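Long-range contact in putative flavoprotein decarboxylase (Streptomyces olivoviridis, PDB 6JLS), which binds flavin mononucleotide and acts as an FMN-dependent cysteine decarboxylase in thioviridamide biosynthesis: residues Q16-M21 against R46-L51. Sequence-based numbering, arbitrary orientation.
Sequences QLTLTM and RLHVAL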
# COMPACT_ATOMS: atom_id res chain seq x y z
N GLN A 16 -15.75 33.31 29.25
CA GLN A 16 -16.67 33.32 28.13
C GLN A 16 -15.95 33.39 26.79
O GLN A 16 -16.57 33.70 25.77
CB GLN A 16 -17.64 34.49 28.28
CG GLN A 16 -18.75 34.24 29.28
CD GLN A 16 -19.86 33.41 28.68
OE1 GLN A 16 -20.52 33.83 27.73
NE2 GLN A 16 -20.07 32.20 29.21
N LEU A 17 -14.66 33.10 26.78
CA LEU A 17 -13.82 33.32 25.61
C LEU A 17 -13.62 32.03 24.82
O LEU A 17 -13.50 30.94 25.39
CB LEU A 17 -12.47 33.89 26.03
CG LEU A 17 -12.53 35.22 26.78
CD1 LEU A 17 -11.13 35.75 27.11
CD2 LEU A 17 -13.31 36.23 25.95
N THR A 18 -13.58 32.17 23.50
CA THR A 18 -13.17 31.11 22.58
C THR A 18 -11.81 31.48 22.01
O THR A 18 -11.69 32.46 21.28
CB THR A 18 -14.18 30.93 21.45
OG1 THR A 18 -15.44 30.52 21.99
CG2 THR A 18 -13.70 29.90 20.45
N LEU A 19 -10.78 30.69 22.34
CA LEU A 19 -9.43 30.94 21.86
C LEU A 19 -8.96 29.81 20.96
O LEU A 19 -9.07 28.63 21.32
CB LEU A 19 -8.46 31.13 23.02
CG LEU A 19 -7.04 31.51 22.59
CD1 LEU A 19 -6.48 32.58 23.50
CD2 LEU A 19 -6.11 30.31 22.55
N THR A 20 -8.40 30.16 19.81
CA THR A 20 -7.80 29.19 18.91
C THR A 20 -6.29 29.34 18.93
O THR A 20 -5.76 30.42 18.66
CB THR A 20 -8.35 29.35 17.49
OG1 THR A 20 -9.75 29.06 17.49
CG2 THR A 20 -7.63 28.42 16.53
N MET A 21 -5.61 28.24 19.24
CA MET A 21 -4.16 28.12 19.31
C MET A 21 -3.64 27.42 18.05
O MET A 21 -4.11 26.32 17.71
CB MET A 21 -3.80 27.34 20.57
CG MET A 21 -2.37 26.89 20.70
SD MET A 21 -2.04 26.12 22.34
CE MET A 21 -3.67 25.57 22.81
N ARG A 46 -13.84 27.97 25.51
CA ARG A 46 -13.62 27.08 24.38
C ARG A 46 -12.18 27.23 23.93
O ARG A 46 -11.70 28.35 23.72
CB ARG A 46 -14.53 27.40 23.20
CG ARG A 46 -15.93 26.96 23.38
CD ARG A 46 -16.30 25.90 22.37
NE ARG A 46 -17.58 25.30 22.73
CZ ARG A 46 -17.70 24.22 23.50
NH1 ARG A 46 -16.62 23.62 23.97
NH2 ARG A 46 -18.90 23.74 23.78
N LEU A 47 -11.50 26.10 23.75
CA LEU A 47 -10.15 26.08 23.22
C LEU A 47 -10.16 25.26 21.95
O LEU A 47 -10.68 24.14 21.94
CB LEU A 47 -9.18 25.49 24.23
CG LEU A 47 -7.72 25.44 23.82
CD1 LEU A 47 -7.20 26.86 23.59
CD2 LEU A 47 -6.95 24.73 24.92
N HIS A 48 -9.61 25.82 20.87
CA HIS A 48 -9.35 25.08 19.63
C HIS A 48 -7.85 25.07 19.34
O HIS A 48 -7.13 26.02 19.68
CB HIS A 48 -10.06 25.69 18.44
CG HIS A 48 -11.54 25.82 18.61
ND1 HIS A 48 -12.39 24.73 18.61
CD2 HIS A 48 -12.33 26.91 18.75
CE1 HIS A 48 -13.63 25.15 18.75
NE2 HIS A 48 -13.62 26.46 18.83
N VAL A 49 -7.39 24.03 18.66
CA VAL A 49 -5.99 23.90 18.27
C VAL A 49 -5.93 23.47 16.82
O VAL A 49 -6.68 22.57 16.40
CB VAL A 49 -5.23 22.90 19.16
CG1 VAL A 49 -3.78 22.80 18.70
CG2 VAL A 49 -5.28 23.33 20.60
N ALA A 50 -5.07 24.13 16.05
CA ALA A 50 -4.82 23.78 14.66
C ALA A 50 -3.32 23.62 14.46
O ALA A 50 -2.53 24.34 15.09
CB ALA A 50 -5.34 24.86 13.71
N LEU A 51 -2.94 22.69 13.59
CA LEU A 51 -1.54 22.34 13.36
C LEU A 51 -1.21 22.47 11.88
O LEU A 51 -2.03 22.13 11.02
CB LEU A 51 -1.22 20.88 13.82
CG LEU A 51 -1.23 20.51 15.32
CD1 LEU A 51 -2.60 20.69 15.93
CD2 LEU A 51 -0.79 19.07 15.50
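Five backbone hydrogen bonds join Leu17, Leu19 and Met21 to Arg46, His48 and Ala50 in parallel register, and the two strand segments run only 18° apart. The shortest, Met21 N to His48 O, is 2.7 Å. Carbonyl oxygens also receive CA-H...O contacts, as from Val49 CA to Met21 O at 3.1 Å.

On one face, Met21 extends with CG anti to the backbone N (chi1 169°) and bends at its last torsion, which brings CE to 3.5 Å from Val49 CG2 and 3.8 Å from Leu47 CD1. That same Leu47 methyl lies 3.8 Å from Leu19 CD2, so the four residues form a continuous apolar row.

The other face carries Thr18, Thr20, Arg46 and His48. The imidazole is met at its edge, near its plane, by Thr18 CG2 (3.7 Å to His48 CD2) and Thr20 OG1 (3.6 Å to CD2). Two polar groups here are held from outside the pair: Thr20 OG1 hydrogen-bonds to Ser93 OG and His48 ND1 to Ser71 N, anchoring the ring, while NE2 is buried without a modelled partner.

Strand 18-23, helix 32-40 and strand 46-51 form a beta-alpha-beta crossover in the parallel sheet of a Rossmann-like flavoprotein fold; strand 46-51 leads into FMN-binding Thr52. Helix 32-40 packs on Leu19, Met21 and Leu47, helix 182-193 also covers Leu19 and Met21, and strands 95-101 and 72-73 flank the pair.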